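Local coordinates for protein dihydrocoumarin hydrolase, AncDHCH1 (Pseudomonas sp., PDB 6C2C) that probably hydrolyses the lactone dihydrocoumarin at a two-zinc centre, as a metallo-beta-lactamase superfamily enzyme related to methyl-parathion hydrolase, at residues 20-23 / 28-31; 71-76 / 80-85; 118-123 / 149-154; 226-229 / 233-236; 257-262 / 287-292. One frame throughout, in Å; residues are numbered along the deposited sequence.

Interaction 1: residues 20-23 / 28-31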
# COMPACT_ATOMS: atom_id res chain seq x y z
N TYR A 20 9.57 1.86 -9.52
CA TYR A 20 10.20 0.65 -10.03
C TYR A 20 9.30 0.08 -11.10
O TYR A 20 8.13 -0.23 -10.83
CB TYR A 20 10.45 -0.37 -8.89
CG TYR A 20 11.11 -1.58 -9.46
CD1 TYR A 20 12.43 -1.53 -9.88
CD2 TYR A 20 10.40 -2.76 -9.67
CE1 TYR A 20 13.04 -2.61 -10.49
CE2 TYR A 20 10.98 -3.88 -10.26
CZ TYR A 20 12.30 -3.79 -10.70
OH TYR A 20 12.88 -4.91 -11.28
N ARG A 21 9.82 -0.05 -12.33
CA ARG A 21 9.06 -0.56 -13.47
C ARG A 21 9.16 -2.07 -13.58
O ARG A 21 10.26 -2.63 -13.50
CB ARG A 21 9.63 0.05 -14.75
CG ARG A 21 8.61 0.12 -15.89
CD ARG A 21 7.70 1.36 -15.66
NE ARG A 21 8.50 2.54 -16.01
CZ ARG A 21 8.08 3.79 -15.89
NH1 ARG A 21 6.86 4.06 -15.44
NH2 ARG A 21 8.90 4.77 -16.26
N MET A 22 8.04 -2.72 -13.89
CA MET A 22 8.01 -4.17 -14.06
C MET A 22 6.96 -4.50 -15.11
O MET A 22 5.82 -4.06 -14.96
CB MET A 22 7.69 -4.87 -12.71
CG MET A 22 7.84 -6.37 -12.76
SD MET A 22 7.19 -7.12 -11.27
CE MET A 22 5.44 -6.96 -11.54
N MET A 23 7.29 -5.28 -16.13
CA MET A 23 6.27 -5.75 -17.05
C MET A 23 5.55 -6.96 -16.48
O MET A 23 6.14 -7.78 -15.75
CB MET A 23 6.85 -6.08 -18.43
CG MET A 23 7.39 -4.88 -19.15
SD MET A 23 6.17 -3.60 -19.47
CE MET A 23 4.93 -4.46 -20.44
N GLU A 28 2.12 -2.77 -18.07
CA GLU A 28 3.24 -2.13 -17.40
C GLU A 28 2.85 -1.78 -15.96
O GLU A 28 1.89 -1.05 -15.74
CB GLU A 28 3.60 -0.84 -18.11
CG GLU A 28 4.76 -0.08 -17.43
CD GLU A 28 4.63 1.40 -17.79
OE1 GLU A 28 3.62 2.03 -17.46
OE2 GLU A 28 5.51 1.93 -18.47
N VAL A 29 3.57 -2.35 -15.00
CA VAL A 29 3.38 -2.05 -13.57
C VAL A 29 4.48 -1.08 -13.16
O VAL A 29 5.66 -1.25 -13.54
CB VAL A 29 3.44 -3.33 -12.72
CG1 VAL A 29 3.32 -2.94 -11.23
CG2 VAL A 29 2.34 -4.26 -13.13
N THR A 30 4.10 -0.02 -12.43
CA THR A 30 5.09 0.88 -11.81
C THR A 30 4.78 0.90 -10.31
O THR A 30 3.77 1.48 -9.90
CB THR A 30 5.08 2.30 -12.40
OG1 THR A 30 5.11 2.27 -13.84
CG2 THR A 30 6.27 3.12 -11.85
N ALA A 31 5.64 0.27 -9.49
CA ALA A 31 5.56 0.50 -8.04
C ALA A 31 5.94 1.94 -7.76
O ALA A 31 6.93 2.45 -8.30
CB ALA A 31 6.53 -0.45 -7.31
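Arg-21 sets off with CG trans to its backbone N (chi1 -154°) and then bends at both chi2 and chi3, which curls the chain over the neighbouring strand until it runs beside Thr-30, pointing the same way. NH1 donates to Thr-30 OG1 at 3.0 Å, and the hydroxyl oxygen sits at the guanidinium edge, 15° out of the plane. The same nitrogen also reaches the carbonyl of Ala-105. Glu-28 comes over one face of the guanidinium with its carboxylate turned only 15° from that plane. Its OE2 is 3.9 Å from Arg-21 NE, a long salt bridge held by charge alone, since no N-H points at the oxygen; OE1 is bonded to Tyr-107 OH instead. The two strands form a beta hairpin, with strand 19-24 at the margin of the six-stranded mixed sheet. Met-22 and Val-29 are a hydrogen-bonded antiparallel pair, Met-22 N to Val-29 O and Val-29 N to Met-22 O both spanning 2.8 Å; Tyr-20 and Ala-31 form another. On the face carrying these residues contacts across the hairpin are light, Tyr-20 CB to Ala-31 CB being 4.2 Å, and Met-22 and Ala-31 pack instead on Ile-279 of the second sheet. On the Arg-21 face, the doubly bent Met-23 chain brings SD within 3.9 Å of Glu-28 CA.

Interaction 2: residues 71-76 / 80-85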
# COMPACT_ATOMS: atom_id res chain seq x y z
N ALA A 71 2.32 2.23 -3.47
CA ALA A 71 1.14 2.19 -4.32
C ALA A 71 1.58 1.57 -5.64
O ALA A 71 2.77 1.46 -5.91
CB ALA A 71 0.55 3.60 -4.52
N TYR A 72 0.63 1.19 -6.50
CA TYR A 72 0.99 0.46 -7.72
C TYR A 72 0.20 0.99 -8.93
O TYR A 72 -1.04 0.91 -8.93
CB TYR A 72 0.76 -1.07 -7.54
CG TYR A 72 1.63 -1.57 -6.42
CD1 TYR A 72 2.91 -1.99 -6.71
CD2 TYR A 72 1.20 -1.61 -5.10
CE1 TYR A 72 3.77 -2.40 -5.69
CE2 TYR A 72 2.03 -2.03 -4.07
CZ TYR A 72 3.33 -2.38 -4.36
OH TYR A 72 4.16 -2.76 -3.32
N LEU A 73 0.92 1.50 -9.95
CA LEU A 73 0.30 2.01 -11.17
C LEU A 73 0.28 0.86 -12.16
O LEU A 73 1.28 0.13 -12.30
CB LEU A 73 1.15 3.16 -11.72
CG LEU A 73 0.60 3.96 -12.84
CD1 LEU A 73 -0.57 4.83 -12.39
CD2 LEU A 73 1.73 4.85 -13.38
N VAL A 74 -0.83 0.71 -12.91
CA VAL A 74 -0.93 -0.34 -13.92
C VAL A 74 -1.44 0.27 -15.23
O VAL A 74 -2.54 0.85 -15.28
CB VAL A 74 -1.88 -1.48 -13.49
CG1 VAL A 74 -1.82 -2.60 -14.53
CG2 VAL A 74 -1.50 -2.05 -12.10
N ASN A 75 -0.65 0.14 -16.28
CA ASN A 75 -1.04 0.64 -17.59
C ASN A 75 -1.40 -0.61 -18.39
O ASN A 75 -0.50 -1.39 -18.77
CB ASN A 75 0.10 1.44 -18.21
CG ASN A 75 -0.32 2.09 -19.54
OD1 ASN A 75 -1.11 1.49 -20.28
ND2 ASN A 75 0.31 3.21 -19.88
N THR A 76 -2.71 -0.81 -18.62
CA THR A 76 -3.24 -2.00 -19.28
C THR A 76 -3.32 -1.79 -20.77
O THR A 76 -3.72 -2.73 -21.46
CB THR A 76 -4.64 -2.38 -18.80
OG1 THR A 76 -5.59 -1.40 -19.26
CG2 THR A 76 -4.69 -2.44 -17.28
N LEU A 80 -5.25 3.52 -17.61
CA LEU A 80 -4.20 3.74 -16.62
C LEU A 80 -4.87 3.74 -15.24
O LEU A 80 -5.71 4.60 -14.95
CB LEU A 80 -3.48 5.07 -16.86
CG LEU A 80 -2.26 5.32 -15.96
CD1 LEU A 80 -1.11 4.27 -16.18
CD2 LEU A 80 -1.73 6.76 -16.18
N VAL A 81 -4.48 2.79 -14.39
CA VAL A 81 -5.13 2.65 -13.09
C VAL A 81 -4.09 2.68 -12.00
O VAL A 81 -2.96 2.21 -12.16
CB VAL A 81 -5.97 1.37 -13.02
CG1 VAL A 81 -7.02 1.39 -14.15
CG2 VAL A 81 -5.08 0.19 -13.15
N LEU A 82 -4.46 3.29 -10.90
CA LEU A 82 -3.55 3.46 -9.77
C LEU A 82 -4.18 2.77 -8.58
O LEU A 82 -5.34 3.07 -8.23
CB LEU A 82 -3.33 4.93 -9.50
CG LEU A 82 -2.54 5.27 -8.23
CD1 LEU A 82 -1.14 4.65 -8.27
CD2 LEU A 82 -2.44 6.78 -8.01
N VAL A 83 -3.43 1.86 -7.95
CA VAL A 83 -3.87 1.14 -6.74
C VAL A 83 -3.17 1.76 -5.54
O VAL A 83 -2.00 1.77 -5.45
CB VAL A 83 -3.51 -0.34 -6.78
CG1 VAL A 83 -3.86 -0.98 -5.46
CG2 VAL A 83 -4.29 -1.04 -7.89
N ASP A 84 -3.98 2.44 -4.76
CA ASP A 84 -3.60 3.23 -3.59
C ASP A 84 -2.89 4.54 -3.97
O ASP A 84 -2.49 4.65 -5.07
CB ASP A 84 -2.89 2.43 -2.55
CG ASP A 84 -3.83 1.47 -1.81
OD1 ASP A 84 -5.05 1.64 -1.91
OD2 ASP A 84 -3.30 0.58 -1.17
N THR A 85 -2.80 5.47 -3.02
CA THR A 85 -2.26 6.79 -3.35
C THR A 85 -1.36 7.43 -2.33
O THR A 85 -1.04 8.54 -2.44
CB THR A 85 -3.39 7.83 -3.59
OG1 THR A 85 -4.08 8.09 -2.38
CG2 THR A 85 -4.43 7.40 -4.65
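The amide of Asn-75 is approached obliquely from one side of its plane by the CD1 methyl of Leu-80, nearest its CB: CD1 is 3.7 Å from Asn-75 CB. ND2 is hydrogen-bonded to Tyr-107 OH and OD1 to the backbone N of Gly-77. The Tyr-72 ring points to the other side of the sheet, where only its CB comes near Val-83; the ring itself meets the Ala-31 methyl, and its hydroxyl bonds to the carbonyl of Pro-277. A third flat group, the Asp-84 carboxylate, is gripped from outside the hairpin, OD1 by Thr-118 N and OD2 by His-124 ND1.

On the face shared with Asn-75, Leu-80 has CG anti to the backbone N (chi1 -173°), which swings CD1 across the strand gap to lie 3.8 Å from Leu-73 CG. Leu-73 in turn lays CD1 4.0 Å from Leu-82 CB, and Leu-102 of helix 98-104 covers it. Ala-71 sits tightly at the far end, its CB 3.3 Å from both Val-83 O and Asp-84 O. The backbones are joined by paired bonds: Tyr-72 N to Val-83 O is 2.9 Å and Val-83 N to Tyr-72 O 2.8 Å, while Val-74 and Val-81 pair likewise, with Val-74 N to Val-81 O at 2.7 Å. This antiparallel beta hairpin belongs to the metallo-beta-lactamase fold; its second strand runs into Asp-84, a second-shell residue that orients the zinc ligand His-124.

Interaction 3: residues 118-123 / 149-154. With ZN (zinc ion), chain D; ZN (zinc ion), chain C.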
# COMPACT_ATOMS: atom_id res chain seq x y z
N THR A 118 -7.30 0.05 -1.58
CA THR A 118 -7.40 -1.20 -0.83
C THR A 118 -8.20 -1.01 0.45
O THR A 118 -9.02 -1.85 0.80
CB THR A 118 -5.99 -1.75 -0.50
OG1 THR A 118 -5.24 -0.79 0.29
CG2 THR A 118 -5.23 -2.15 -1.78
N HIS A 119 -8.03 0.14 1.10
CA HIS A 119 -8.77 0.48 2.30
C HIS A 119 -8.54 1.95 2.61
O HIS A 119 -7.55 2.54 2.15
CB HIS A 119 -8.36 -0.39 3.50
CG HIS A 119 -6.94 -0.23 3.96
ND1 HIS A 119 -5.84 -0.48 3.16
CD2 HIS A 119 -6.45 0.12 5.18
CE1 HIS A 119 -4.73 -0.28 3.86
NE2 HIS A 119 -5.06 0.05 5.11
N MET A 120 -9.46 2.54 3.38
CA MET A 120 -9.40 4.01 3.54
C MET A 120 -8.58 4.48 4.73
O MET A 120 -8.88 5.52 5.30
CB MET A 120 -10.81 4.58 3.60
CG MET A 120 -11.54 4.30 2.26
SD MET A 120 -13.17 5.13 2.26
CE MET A 120 -13.70 4.60 0.62
N HIS A 121 -7.47 3.85 5.05
CA HIS A 121 -6.53 4.42 5.98
C HIS A 121 -5.80 5.59 5.34
O HIS A 121 -5.73 5.71 4.11
CB HIS A 121 -5.55 3.34 6.45
CG HIS A 121 -6.11 2.44 7.51
ND1 HIS A 121 -5.52 1.27 7.91
CD2 HIS A 121 -7.24 2.56 8.28
CE1 HIS A 121 -6.23 0.69 8.87
NE2 HIS A 121 -7.27 1.46 9.11
N PRO A 122 -5.28 6.50 6.16
CA PRO A 122 -4.76 7.76 5.61
C PRO A 122 -3.62 7.60 4.66
O PRO A 122 -3.51 8.40 3.74
CB PRO A 122 -4.30 8.53 6.85
CG PRO A 122 -4.11 7.48 7.86
CD PRO A 122 -5.24 6.50 7.62
N ASP A 123 -2.79 6.60 4.86
CA ASP A 123 -1.63 6.35 4.01
C ASP A 123 -2.00 5.62 2.75
O ASP A 123 -1.12 5.31 1.95
CB ASP A 123 -0.58 5.54 4.77
CG ASP A 123 -1.14 4.21 5.40
OD1 ASP A 123 -2.20 4.12 6.02
OD2 ASP A 123 -0.46 3.23 5.27
N ASP A 149 -18.81 3.09 3.73
CA ASP A 149 -19.83 3.35 4.68
C ASP A 149 -19.32 3.38 6.12
O ASP A 149 -19.96 3.95 6.96
CB ASP A 149 -20.98 2.37 4.49
CG ASP A 149 -21.76 2.60 3.22
OD1 ASP A 149 -21.50 3.59 2.50
OD2 ASP A 149 -22.63 1.76 2.99
N PHE A 150 -18.19 2.72 6.40
CA PHE A 150 -17.60 2.85 7.72
C PHE A 150 -16.82 4.15 7.89
O PHE A 150 -17.13 4.95 8.77
CB PHE A 150 -16.69 1.66 8.01
CG PHE A 150 -16.11 1.71 9.39
CD1 PHE A 150 -16.96 1.59 10.49
CD2 PHE A 150 -14.76 1.97 9.59
CE1 PHE A 150 -16.45 1.69 11.81
CE2 PHE A 150 -14.23 2.06 10.94
CZ PHE A 150 -15.10 1.93 12.01
N TRP A 151 -15.82 4.40 7.04
CA TRP A 151 -14.94 5.53 7.27
C TRP A 151 -15.55 6.87 6.88
O TRP A 151 -15.07 7.89 7.36
CB TRP A 151 -13.66 5.34 6.47
CG TRP A 151 -12.91 4.09 6.86
CD1 TRP A 151 -12.87 2.93 6.17
CD2 TRP A 151 -12.18 3.86 8.08
NE1 TRP A 151 -12.11 1.98 6.86
CE2 TRP A 151 -11.65 2.55 8.02
CE3 TRP A 151 -11.84 4.69 9.19
CZ2 TRP A 151 -10.89 1.98 9.06
CZ3 TRP A 151 -11.05 4.15 10.20
CH2 TRP A 151 -10.56 2.82 10.12
N LEU A 152 -16.54 6.90 5.98
CA LEU A 152 -17.11 8.14 5.51
C LEU A 152 -18.46 8.41 6.18
O LEU A 152 -19.26 9.15 5.63
CB LEU A 152 -17.25 8.14 3.99
CG LEU A 152 -16.00 7.66 3.24
CD1 LEU A 152 -16.34 7.62 1.78
CD2 LEU A 152 -14.80 8.59 3.48
N SER A 153 -18.68 7.86 7.38
CA SER A 153 -19.92 8.12 8.13
C SER A 153 -19.62 8.99 9.36
O SER A 153 -18.73 8.70 10.16
CB SER A 153 -20.60 6.81 8.48
OG SER A 153 -21.31 6.36 7.28
N GLN A 154 -20.32 10.13 9.45
CA GLN A 154 -20.15 11.04 10.58
C GLN A 154 -20.35 10.35 11.93
O GLN A 154 -19.63 10.65 12.90
CB GLN A 154 -21.15 12.20 10.42
CG GLN A 154 -21.03 13.28 11.53
CD GLN A 154 -19.74 13.98 11.43
OE1 GLN A 154 -19.29 14.28 10.30
NE2 GLN A 154 -19.06 14.23 12.58
ZN ZN D . -3.82 0.19 6.84
ZN ZN C . -1.38 1.10 5.35
O HOH W 1 -2.66 1.65 6.58
O HOH W 2 -2.68 -0.05 8.74
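The close part of this contact is made by Met-120, His-121 and Trp-151. Met-120 CB presses obliquely on the indole at 3.7 Å from Trp-151 CD1, while His-121 comes to the far end of the same ring system, its NE2 3.7 Å from Trp-151 CZ2. The two rings form an offset edge-to-face pair, the imidazole edge toward the indole face with the planes at 75°. Phe-150 CD2 lies over the opposite indole face, above its centre, and Phe-167 and Ala-171 of helix 162-180 add further cover. Packing slackens toward Leu-152, a partly exposed residue. The Met-120 chain leaves with CG anti to its carbonyl carbon (chi1 -63°) and then runs extended, which carries SD past the indole to cross Leu-152 at about a right angle, 3.9 Å from its CG; here the sulfur is only obliquely placed to the five-membered ring of Trp-151.

His-119, His-121 and Asp-123 belong to the HxHxDH motif of the metallo-beta-lactamase superfamily. One zinc ion takes His-119 NE2 at 2.1 Å and His-121 ND1 at 2.3 Å, and His-205 and Asp-226 complete its protein ligands. The indole meets the CD2-NE2 edge of His-121, while ND1 of the same ring binds the metal. His-119 is fixed in rotation by its other nitrogen, ND1, which donates to Thr-118 OG1 at 2.9 Å in the ring plane. Asp-123 OD2 binds the second zinc at 2.3 Å, and its OD1 accepts from the water shared by both metals.

Interaction 4: residues 226-229 / 233-236. With ZN (zinc ion), chain D; ZN (zinc ion), chain C.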
# COMPACT_ATOMS: atom_id res chain seq x y z
N ASP A 226 -2.86 -3.94 2.90
CA ASP A 226 -2.29 -4.12 4.21
C ASP A 226 -2.52 -5.49 4.91
O ASP A 226 -2.78 -5.56 6.08
CB ASP A 226 -2.76 -2.99 5.12
CG ASP A 226 -2.07 -1.66 4.86
OD1 ASP A 226 -1.44 -1.49 3.91
OD2 ASP A 226 -2.29 -0.82 5.65
N LEU A 227 -2.50 -6.54 4.12
CA LEU A 227 -2.51 -7.87 4.73
C LEU A 227 -1.22 -8.15 5.51
O LEU A 227 -1.16 -9.14 6.23
CB LEU A 227 -2.71 -8.97 3.69
CG LEU A 227 -4.03 -9.04 2.93
CD1 LEU A 227 -4.25 -10.36 2.18
CD2 LEU A 227 -5.26 -8.67 3.78
N ILE A 228 -0.18 -7.31 5.38
CA ILE A 228 1.04 -7.49 6.17
C ILE A 228 1.59 -6.11 6.51
O ILE A 228 1.45 -5.17 5.73
CB ILE A 228 2.04 -8.39 5.42
CG1 ILE A 228 3.34 -8.64 6.24
CG2 ILE A 228 2.39 -7.75 4.11
CD1 ILE A 228 3.98 -10.05 5.97
N HIS A 229 2.19 -5.97 7.72
CA HIS A 229 2.87 -4.75 8.09
C HIS A 229 4.33 -4.93 8.42
O HIS A 229 5.10 -3.98 8.27
CB HIS A 229 2.24 -4.06 9.31
CG HIS A 229 0.89 -3.48 9.02
ND1 HIS A 229 -0.23 -4.28 8.88
CD2 HIS A 229 0.50 -2.21 8.81
CE1 HIS A 229 -1.27 -3.50 8.62
NE2 HIS A 229 -0.87 -2.24 8.60
N VAL A 233 8.36 -10.30 11.08
CA VAL A 233 7.54 -11.04 12.05
C VAL A 233 6.50 -11.89 11.35
O VAL A 233 6.35 -13.10 11.64
CB VAL A 233 6.85 -10.07 13.04
CG1 VAL A 233 5.78 -10.82 13.85
CG2 VAL A 233 7.84 -9.42 14.02
N GLN A 234 5.79 -11.30 10.40
CA GLN A 234 4.54 -11.89 9.95
C GLN A 234 4.68 -12.91 8.82
O GLN A 234 3.72 -13.63 8.57
CB GLN A 234 3.56 -10.77 9.54
CG GLN A 234 3.08 -10.00 10.75
CD GLN A 234 2.24 -8.85 10.31
OE1 GLN A 234 2.68 -8.06 9.50
NE2 GLN A 234 0.97 -8.82 10.74
N PHE A 235 5.85 -13.04 8.17
CA PHE A 235 6.01 -14.15 7.25
C PHE A 235 6.32 -15.44 8.02
O PHE A 235 5.75 -16.49 7.70
CB PHE A 235 7.14 -13.85 6.24
CG PHE A 235 6.74 -12.93 5.11
CD1 PHE A 235 5.70 -13.26 4.27
CD2 PHE A 235 7.50 -11.78 4.83
CE1 PHE A 235 5.36 -12.41 3.17
CE2 PHE A 235 7.13 -10.92 3.70
CZ PHE A 235 6.09 -11.27 2.91
N ASP A 236 7.17 -15.36 9.05
CA ASP A 236 7.46 -16.55 9.86
C ASP A 236 6.22 -16.96 10.65
O ASP A 236 5.98 -18.15 10.89
CB ASP A 236 8.60 -16.28 10.81
CG ASP A 236 9.99 -16.24 10.14
OD1 ASP A 236 10.15 -16.82 9.04
OD2 ASP A 236 10.92 -15.67 10.77
ZN ZN D . -3.82 0.19 6.84
ZN ZN C . -1.38 1.10 5.35
O HOH W 3 -0.77 -6.90 9.28
O HOH W 1 -2.66 1.65 6.58
O HOH W 2 -2.68 -0.05 8.74
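Ile-228 and Gln-234 bury most of the surface here, sliding past each other in opposite directions, and Phe-235 adds its ring. The Ile-228 chain has CG1 anti to the backbone N, and a chi2 of 148°, short of full extension, sets CD1 squarely over the Phe-235 ring. That methyl is 3.8 Å from the ring centroid and 4° off the normal, a CH-pi contact over the centre of the face. CD1 also touches the Gln-234 chain, 3.7 Å from its CB.

Gln-234 uses its amide to tie the loop down. OE1 accepts the backbone N of His-229 at 2.8 Å, with a nearly straight N-H (162°) lying in the carbonyl plane, and it takes the N of Val-230 as well, so a single buried oxygen serves two successive backbone donors. NE2 bonds to the carbonyl of Val-240 and gives a second bond, 3.0 Å, to a water that sits 2.7 Å from His-229 ND1. That water lies at the imidazole edge, in the ring plane, and probably helps to set the rotation of His-229. The same loop carries Asp-226, whose OD2 bridges the two metals, 2.1 Å from one zinc and 2.2 Å from the other. A bridging aspartate of this kind is characteristic of the dinuclear centre of many metallo-beta-lactamase superfamily hydrolases, though not of the beta-lactamases themselves.

Interaction 5: residues 257-262 / 287-292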
# COMPACT_ATOMS: atom_id res chain seq x y z
N LYS A 257 -4.81 -16.90 4.31
CA LYS A 257 -5.40 -17.35 3.06
C LYS A 257 -4.58 -16.85 1.86
O LYS A 257 -4.29 -17.59 0.92
CB LYS A 257 -6.83 -16.83 2.99
CG LYS A 257 -7.53 -17.27 1.80
CD LYS A 257 -9.03 -16.93 1.83
CE LYS A 257 -9.72 -17.66 0.67
NZ LYS A 257 -8.83 -17.81 -0.58
N ALA A 258 -4.22 -15.56 1.90
CA ALA A 258 -3.47 -14.96 0.79
C ALA A 258 -2.08 -15.57 0.65
O ALA A 258 -1.62 -15.81 -0.46
CB ALA A 258 -3.34 -13.44 1.02
N PHE A 259 -1.39 -15.79 1.77
CA PHE A 259 -0.06 -16.41 1.70
C PHE A 259 -0.16 -17.84 1.19
O PHE A 259 0.62 -18.25 0.32
CB PHE A 259 0.63 -16.39 3.08
CG PHE A 259 1.09 -15.00 3.55
CD1 PHE A 259 0.88 -13.88 2.74
CD2 PHE A 259 1.64 -14.83 4.83
CE1 PHE A 259 1.28 -12.58 3.15
CE2 PHE A 259 2.05 -13.55 5.25
CZ PHE A 259 1.85 -12.43 4.38
N ALA A 260 -1.11 -18.60 1.71
CA ALA A 260 -1.27 -19.96 1.22
C ALA A 260 -1.61 -19.98 -0.27
O ALA A 260 -1.02 -20.76 -1.04
CB ALA A 260 -2.35 -20.68 2.02
N ASP A 261 -2.49 -19.09 -0.72
CA ASP A 261 -2.86 -19.09 -2.13
C ASP A 261 -1.67 -18.68 -3.01
O ASP A 261 -1.49 -19.23 -4.10
CB ASP A 261 -4.07 -18.17 -2.37
CG ASP A 261 -5.39 -18.71 -1.75
OD1 ASP A 261 -5.48 -19.90 -1.36
OD2 ASP A 261 -6.36 -17.91 -1.67
N ALA A 262 -0.88 -17.70 -2.56
CA ALA A 262 0.27 -17.27 -3.37
C ALA A 262 1.35 -18.32 -3.41
O ALA A 262 2.05 -18.46 -4.43
CB ALA A 262 0.85 -15.95 -2.83
N LYS A 287 6.26 -23.81 9.14
CA LYS A 287 4.98 -23.34 9.61
C LYS A 287 4.63 -21.96 9.06
O LYS A 287 3.49 -21.52 9.23
CB LYS A 287 4.97 -23.33 11.15
CG LYS A 287 5.19 -24.72 11.76
CD LYS A 287 5.34 -24.70 13.29
CE LYS A 287 4.11 -25.28 14.01
NZ LYS A 287 3.76 -24.49 15.24
N GLY A 288 5.58 -21.31 8.38
CA GLY A 288 5.40 -19.96 7.88
C GLY A 288 5.69 -19.87 6.39
O GLY A 288 5.45 -20.81 5.63
N TYR A 289 6.21 -18.71 5.99
CA TYR A 289 6.41 -18.35 4.58
C TYR A 289 7.72 -17.60 4.42
O TYR A 289 8.22 -16.96 5.34
CB TYR A 289 5.22 -17.48 4.04
CG TYR A 289 3.94 -18.28 4.06
CD1 TYR A 289 3.62 -19.12 3.00
CD2 TYR A 289 3.10 -18.26 5.18
CE1 TYR A 289 2.46 -19.93 3.03
CE2 TYR A 289 1.93 -19.06 5.22
CZ TYR A 289 1.63 -19.90 4.17
OH TYR A 289 0.47 -20.68 4.20
N ARG A 290 8.22 -17.66 3.21
CA ARG A 290 9.43 -16.96 2.83
C ARG A 290 9.09 -16.03 1.66
O ARG A 290 8.49 -16.47 0.76
CB ARG A 290 10.49 -17.96 2.41
CG ARG A 290 11.77 -17.39 1.87
CD ARG A 290 12.95 -18.36 1.90
NE ARG A 290 13.81 -18.20 0.74
CZ ARG A 290 14.85 -18.98 0.44
NH1 ARG A 290 15.55 -18.78 -0.66
NH2 ARG A 290 15.14 -19.98 1.24
N PHE A 291 9.47 -14.75 1.75
CA PHE A 291 9.28 -13.81 0.65
C PHE A 291 10.51 -13.84 -0.26
O PHE A 291 11.65 -13.87 0.23
CB PHE A 291 9.04 -12.42 1.21
CG PHE A 291 8.74 -11.38 0.19
CD1 PHE A 291 7.58 -11.39 -0.55
CD2 PHE A 291 9.64 -10.34 0.02
CE1 PHE A 291 7.33 -10.34 -1.49
CE2 PHE A 291 9.41 -9.31 -0.89
CZ PHE A 291 8.23 -9.30 -1.63
N VAL A 292 10.26 -13.86 -1.56
CA VAL A 292 11.32 -13.87 -2.57
C VAL A 292 11.15 -12.63 -3.44
O VAL A 292 10.33 -12.62 -4.36
CB VAL A 292 11.24 -15.15 -3.42
CG1 VAL A 292 12.36 -15.19 -4.45
CG2 VAL A 292 11.23 -16.42 -2.50
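Tyr-289, which lays its ring against Phe-259 of helix 248-265, has its backbone N hydrogen-bonded to Phe-235 O. Strand 288-293 is the outermost of the seven-stranded mixed sheet, and the helix lies against that sheet as one of the outer helices of the alpha-beta/beta-alpha sandwich of the metallo-beta-lactamase fold. No hydrogen bond joins helix and strand here, and the contact rests on ring, methylene and alanine surfaces.

Phe-259 supplies the main touch through its CB, which stands over the centre of one Tyr-289 ring face, 3.6 Å from the centroid and 9° off the normal, a CH-pi contact. With CG anti to the carbonyl carbon (chi1 -71°), its own ring then leads away from the strand, so that only one side of it meets the tyrosine. CD2 of Phe-259 comes to 3.7 Å from Tyr-289 CD2, and the rings form an offset edge-to-face pair with planes at 65°. Beyond the pair, Phe-259 packs on Ile-282 of strand 279-285 and meets the ring of Phe-235, which also lies almost parallel to that of Phe-291. Tyr-289 is further flanked by Lys-256 and Ala-263 of the helix. The Phe-259 side chain remains about 14 Å from the nearer zinc, well away from the metal site. Along the helix flank the phenol end slides past the backbone, Tyr-289 OH lying 3.5 Å from Ala-260 CA and 3.6 Å from Ala-260 CB.

The five contacts follow one another along the chain. Interactions 1 and 2, centres 10 Å apart, are successive hairpins of the six-stranded sheet; neighbouring strands 27-39 and 65-75 join them through backbone pairing of Thr-30 with Leu-73 and Glu-28 with Asn-75. Interaction 2 passes to interaction 3 through Asp-84 and Thr-118. Interactions 3 and 4 have centres 22 Å apart yet share both zinc ions and two waters, so the metal site is assembled from distant parts of the sequence. Interactions 4 and 5, again 10 Å apart, merge where Ile-228, Phe-235, Phe-259 and Phe-291 pack together, linking the loop of Asp-226 to helix 248-265 and the edge of the seven-stranded sheet.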